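Local structure of farnesyl diphosphate phosphatase YisP (Bacillus subtilis subsp. subtilis, 3WE9) at residues K12-Y25 / R41-T53. The protein hydrolyses farnesyl diphosphate to farnesol and diphosphate, an activity involved in biofilm formation. Numbering follows the deposited sequence.
Sequences KEAYQQCGQIVGEY and RQASWAVLSFCHT
Gly-19 lies against one face of the Trp-45 indole, its CA 3.8 Å from the six-membered ring's centroid in a CH-pi contact. A CB here would run into the ring; without one the indole can lie flat on the backbone, consistent with the 8.2 Å between the axes of segments 12-25 and 41-53, which cross at 63°. At the ring's edge the bent chain of Gln-16 places NE2 3.8 Å from Trp-45 CZ3, its amide nearly upright to the indole. Tyr-15 offers a ring face to Gln-42, whose CB sits 3.9 Å from the ring centroid; the extended glutamine lays its amide over the same face, NE2 3.6 Å from Tyr-15 CD2 and the planes 27° apart, its aliphatic CB and flat amide both suiting an aromatic surface. Small residues suit the close approach: Cys-18 CB packs on Trp-45 CB, and Ser-49, with OG beside its backbone N, turns this hydroxyl back to Trp-45 O at 2.8 Å, satisfying it inside the interface. Val-22 CG2 touches both this hydroxyl and Leu-48 CB. At the more exposed C-terminal end the flat ring of His-52 can stack on Tyr-25, offset, centroids 4.0 Å apart and planes at 20°. The pair belongs to the all-helical phytoene/squalene synthase fold: helix 27-33 brings Phe-30 to Trp-45 and Val-22, helix 84-94 packs on Tyr-15, and helix 118-140 lies against Ala-43 and Val-47.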
loop_
_atom_site.group_PDB
_atom_site.type_symbol
_atom_site.label_atom_id
_atom_site.label_comp_id
_atom_site.label_asym_id
_atom_site.label_seq_id
_atom_site.Cartn_x
_atom_site.Cartn_y
_atom_site.Cartn_z
ATOM N N LYS A 12 4.500 24.760 0.935
ATOM C CA LYS A 12 4.438 24.356 -0.470
ATOM C C LYS A 12 5.718 23.631 -0.873
ATOM O O LYS A 12 5.690 22.686 -1.663
ATOM C CB LYS A 12 4.231 25.578 -1.369
ATOM C CG LYS A 12 2.838 26.199 -1.287
ATOM C CD LYS A 12 1.784 25.332 -1.981
ATOM C CE LYS A 12 0.409 26.005 -1.968
ATOM N NZ LYS A 12 0.445 27.374 -2.566
ATOM N N GLU A 13 6.843 24.091 -0.339
ATOM C CA GLU A 13 8.122 23.460 -0.632
ATOM C C GLU A 13 8.113 22.047 -0.070
ATOM O O GLU A 13 8.480 21.095 -0.759
ATOM C CB GLU A 13 9.270 24.248 -0.002
ATOM C CG GLU A 13 9.740 25.426 -0.828
ATOM C CD GLU A 13 10.901 26.158 -0.183
ATOM O OE1 GLU A 13 11.880 25.489 0.218
ATOM O OE2 GLU A 13 10.833 27.403 -0.079
ATOM N N ALA A 14 7.689 21.924 1.185
ATOM C CA ALA A 14 7.619 20.636 1.860
ATOM C C ALA A 14 6.700 19.664 1.129
ATOM O O ALA A 14 6.991 18.471 1.058
ATOM C CB ALA A 14 7.147 20.822 3.297
ATOM N N TYR A 15 5.588 20.164 0.594
ATOM C CA TYR A 15 4.656 19.307 -0.140
ATOM C C TYR A 15 5.316 18.745 -1.402
ATOM O O TYR A 15 5.239 17.545 -1.674
ATOM C CB TYR A 15 3.397 20.084 -0.539
ATOM C CG TYR A 15 2.239 20.002 0.441
ATOM C CD1 TYR A 15 1.751 18.767 0.882
ATOM C CD2 TYR A 15 1.575 21.158 0.864
ATOM C CE1 TYR A 15 0.621 18.685 1.714
ATOM C CE2 TYR A 15 0.451 21.089 1.692
ATOM C CZ TYR A 15 -0.024 19.849 2.111
ATOM O OH TYR A 15 -1.148 19.772 2.909
ATOM N N GLN A 16 5.951 19.619 -2.177
ATOM C CA GLN A 16 6.621 19.194 -3.400
ATOM C C GLN A 16 7.638 18.107 -3.107
ATOM O O GLN A 16 7.783 17.154 -3.871
ATOM C CB GLN A 16 7.312 20.377 -4.078
ATOM C CG GLN A 16 6.346 21.284 -4.798
ATOM C CD GLN A 16 5.356 20.497 -5.639
ATOM O OE1 GLN A 16 5.746 19.688 -6.482
ATOM N NE2 GLN A 16 4.069 20.729 -5.408
ATOM N N GLN A 17 8.339 18.249 -1.992
ATOM C CA GLN A 17 9.328 17.259 -1.617
ATOM C C GLN A 17 8.619 15.968 -1.219
ATOM O O GLN A 17 9.139 14.874 -1.435
ATOM C CB GLN A 17 10.195 17.804 -0.484
ATOM C CG GLN A 17 10.907 19.083 -0.896
ATOM C CD GLN A 17 11.854 19.613 0.157
ATOM O OE1 GLN A 17 12.493 20.651 -0.037
ATOM N NE2 GLN A 17 11.957 18.907 1.277
ATOM N N CYS A 18 7.425 16.092 -0.645
ATOM C CA CYS A 18 6.663 14.905 -0.274
ATOM C C CYS A 18 6.312 14.165 -1.562
ATOM O O CYS A 18 6.315 12.937 -1.601
ATOM C CB CYS A 18 5.379 15.285 0.476
ATOM S SG CYS A 18 5.615 15.764 2.209
ATOM N N GLY A 19 6.029 14.929 -2.616
ATOM C CA GLY A 19 5.684 14.347 -3.904
ATOM C C GLY A 19 6.859 13.670 -4.593
ATOM O O GLY A 19 6.688 12.656 -5.276
ATOM N N GLN A 20 8.051 14.235 -4.418
ATOM C CA GLN A 20 9.271 13.684 -5.006
ATOM C C GLN A 20 9.514 12.310 -4.385
ATOM O O GLN A 20 9.835 11.345 -5.076
ATOM C CB GLN A 20 10.462 14.594 -4.693
ATOM C CG GLN A 20 10.233 16.071 -4.976
ATOM C CD GLN A 20 10.545 16.464 -6.408
ATOM O OE1 GLN A 20 9.996 15.900 -7.355
ATOM N NE2 GLN A 20 11.430 17.444 -6.571
ATOM N N ILE A 21 9.356 12.247 -3.067
ATOM C CA ILE A 21 9.534 11.020 -2.298
ATOM C C ILE A 21 8.595 9.912 -2.760
ATOM O O ILE A 21 9.038 8.840 -3.177
ATOM C CB ILE A 21 9.276 11.273 -0.789
ATOM C CG1 ILE A 21 10.413 12.112 -0.199
ATOM C CG2 ILE A 21 9.126 9.954 -0.048
ATOM C CD1 ILE A 21 10.249 12.418 1.280
ATOM N N VAL A 22 7.294 10.169 -2.676
ATOM C CA VAL A 22 6.307 9.176 -3.077
ATOM C C VAL A 22 6.527 8.778 -4.529
ATOM O O VAL A 22 6.427 7.606 -4.880
ATOM C CB VAL A 22 4.861 9.715 -2.904
ATOM C CG1 VAL A 22 3.858 8.646 -3.308
ATOM C CG2 VAL A 22 4.633 10.142 -1.456
ATOM N N GLY A 23 6.836 9.759 -5.370
ATOM C CA GLY A 23 7.055 9.472 -6.774
ATOM C C GLY A 23 8.234 8.542 -6.987
ATOM O O GLY A 23 8.275 7.786 -7.959
ATOM N N GLU A 24 9.187 8.587 -6.064
ATOM C CA GLU A 24 10.380 7.759 -6.159
ATOM C C GLU A 24 10.212 6.369 -5.561
ATOM O O GLU A 24 10.635 5.378 -6.159
ATOM C CB GLU A 24 11.555 8.462 -5.476
ATOM C CG GLU A 24 12.885 7.752 -5.658
ATOM C CD GLU A 24 14.043 8.525 -5.060
ATOM O OE1 GLU A 24 14.185 9.728 -5.378
ATOM O OE2 GLU A 24 14.815 7.930 -4.278
ATOM N N TYR A 25 9.588 6.295 -4.389
ATOM C CA TYR A 25 9.404 5.019 -3.708
ATOM C C TYR A 25 8.066 4.310 -3.927
ATOM O O TYR A 25 7.842 3.223 -3.393
ATOM C CB TYR A 25 9.651 5.215 -2.214
ATOM C CG TYR A 25 11.057 5.684 -1.914
ATOM C CD1 TYR A 25 12.151 4.849 -2.141
ATOM C CD2 TYR A 25 11.300 6.969 -1.427
ATOM C CE1 TYR A 25 13.454 5.279 -1.892
ATOM C CE2 TYR A 25 12.599 7.412 -1.174
ATOM C CZ TYR A 25 13.670 6.560 -1.410
ATOM O OH TYR A 25 14.957 6.988 -1.168
ATOM N N ARG A 41 -4.414 15.782 -3.547
ATOM C CA ARG A 41 -3.212 15.111 -4.053
ATOM C C ARG A 41 -2.010 15.365 -3.148
ATOM O O ARG A 41 -1.341 14.432 -2.688
ATOM C CB ARG A 41 -2.900 15.615 -5.468
ATOM C CG ARG A 41 -1.741 14.916 -6.177
ATOM C CD ARG A 41 -1.409 15.647 -7.474
ATOM N NE ARG A 41 -2.621 15.952 -8.233
ATOM C CZ ARG A 41 -2.775 17.026 -9.004
ATOM N NH1 ARG A 41 -1.791 17.907 -9.130
ATOM N NH2 ARG A 41 -3.921 17.228 -9.636
ATOM N N GLN A 42 -1.734 16.640 -2.896
ATOM C CA GLN A 42 -0.605 17.007 -2.055
ATOM C C GLN A 42 -0.760 16.465 -0.644
ATOM O O GLN A 42 0.213 16.017 -0.032
ATOM C CB GLN A 42 -0.431 18.529 -2.055
ATOM C CG GLN A 42 -0.008 19.045 -3.426
ATOM C CD GLN A 42 0.419 20.498 -3.420
ATOM O OE1 GLN A 42 1.130 20.950 -4.320
ATOM N NE2 GLN A 42 -0.018 21.240 -2.414
ATOM N N ALA A 43 -1.987 16.482 -0.134
ATOM C CA ALA A 43 -2.253 15.959 1.202
ATOM C C ALA A 43 -1.894 14.472 1.224
ATOM O O ALA A 43 -1.306 13.980 2.183
ATOM C CB ALA A 43 -3.730 16.147 1.554
ATOM N N SER A 44 -2.255 13.761 0.162
ATOM C CA SER A 44 -1.959 12.334 0.075
ATOM C C SER A 44 -0.450 12.107 0.052
ATOM O O SER A 44 0.042 11.153 0.653
ATOM C CB SER A 44 -2.592 11.726 -1.179
ATOM O OG SER A 44 -4.005 11.747 -1.076
ATOM N N TRP A 45 0.276 12.968 -0.657
ATOM C CA TRP A 45 1.729 12.841 -0.713
ATOM C C TRP A 45 2.282 12.928 0.705
ATOM O O TRP A 45 3.136 12.139 1.101
ATOM C CB TRP A 45 2.359 13.963 -1.538
ATOM C CG TRP A 45 2.035 13.971 -3.006
ATOM C CD1 TRP A 45 1.503 12.955 -3.748
ATOM C CD2 TRP A 45 2.261 15.054 -3.909
ATOM N NE1 TRP A 45 1.380 13.343 -5.063
ATOM C CE2 TRP A 45 1.842 14.629 -5.189
ATOM C CE3 TRP A 45 2.782 16.347 -3.760
ATOM C CZ2 TRP A 45 1.927 15.455 -6.319
ATOM C CZ3 TRP A 45 2.866 17.169 -4.881
ATOM C CH2 TRP A 45 2.440 16.716 -6.145
ATOM N N ALA A 46 1.787 13.900 1.467
ATOM C CA ALA A 46 2.233 14.102 2.841
ATOM C C ALA A 46 1.998 12.858 3.686
ATOM O O ALA A 46 2.886 12.415 4.422
ATOM C CB ALA A 46 1.502 15.310 3.461
ATOM N N VAL A 47 0.797 12.298 3.584
ATOM C CA VAL A 47 0.447 11.104 4.346
ATOM C C VAL A 47 1.348 9.919 4.003
ATOM O O VAL A 47 1.886 9.264 4.897
ATOM C CB VAL A 47 -1.029 10.703 4.114
ATOM C CG1 VAL A 47 -1.305 9.327 4.719
ATOM C CG2 VAL A 47 -1.948 11.750 4.738
ATOM N N LEU A 48 1.522 9.647 2.713
ATOM C CA LEU A 48 2.366 8.528 2.305
ATOM C C LEU A 48 3.854 8.790 2.550
ATOM O O LEU A 48 4.617 7.856 2.792
ATOM C CB LEU A 48 2.121 8.181 0.833
ATOM C CG LEU A 48 0.714 7.659 0.510
ATOM C CD1 LEU A 48 0.695 7.112 -0.910
ATOM C CD2 LEU A 48 0.319 6.569 1.496
ATOM N N SER A 49 4.269 10.052 2.479
ATOM C CA SER A 49 5.664 10.392 2.747
ATOM C C SER A 49 5.922 10.046 4.211
ATOM O O SER A 49 6.970 9.488 4.556
ATOM C CB SER A 49 5.921 11.883 2.511
ATOM O OG SER A 49 5.928 12.188 1.128
ATOM N N PHE A 50 4.954 10.386 5.060
ATOM C CA PHE A 50 5.031 10.095 6.485
ATOM C C PHE A 50 5.218 8.592 6.668
ATOM O O PHE A 50 6.082 8.150 7.424
ATOM C CB PHE A 50 3.742 10.530 7.191
ATOM C CG PHE A 50 3.572 9.931 8.559
ATOM C CD1 PHE A 50 4.245 10.459 9.657
ATOM C CD2 PHE A 50 2.763 8.811 8.741
ATOM C CE1 PHE A 50 4.115 9.880 10.918
ATOM C CE2 PHE A 50 2.625 8.223 9.993
ATOM C CZ PHE A 50 3.305 8.758 11.086
ATOM N N CYS A 51 4.394 7.813 5.973
ATOM C CA CYS A 51 4.468 6.359 6.048
ATOM C C CYS A 51 5.852 5.853 5.644
ATOM O O CYS A 51 6.465 5.062 6.367
ATOM C CB CYS A 51 3.393 5.729 5.154
ATOM S SG CYS A 51 1.697 5.931 5.783
ATOM N N HIS A 52 6.343 6.309 4.494
ATOM C CA HIS A 52 7.657 5.900 4.014
ATOM C C HIS A 52 8.728 6.249 5.042
ATOM O O HIS A 52 9.544 5.402 5.414
ATOM C CB HIS A 52 7.992 6.590 2.690
ATOM C CG HIS A 52 9.361 6.268 2.171
ATOM N ND1 HIS A 52 9.705 5.015 1.709
ATOM C CD2 HIS A 52 10.475 7.029 2.061
ATOM C CE1 HIS A 52 10.972 5.018 1.337
ATOM N NE2 HIS A 52 11.463 6.228 1.540
ATOM N N THR A 53 8.717 7.501 5.495
ATOM C CA THR A 53 9.685 7.976 6.480
ATOM C C THR A 53 9.695 7.109 7.732
ATOM O O THR A 53 10.755 6.677 8.191
ATOM C CB THR A 53 9.392 9.435 6.897
ATOM O OG1 THR A 53 9.657 10.308 5.793
ATOM C CG2 THR A 53 10.264 9.844 8.078
#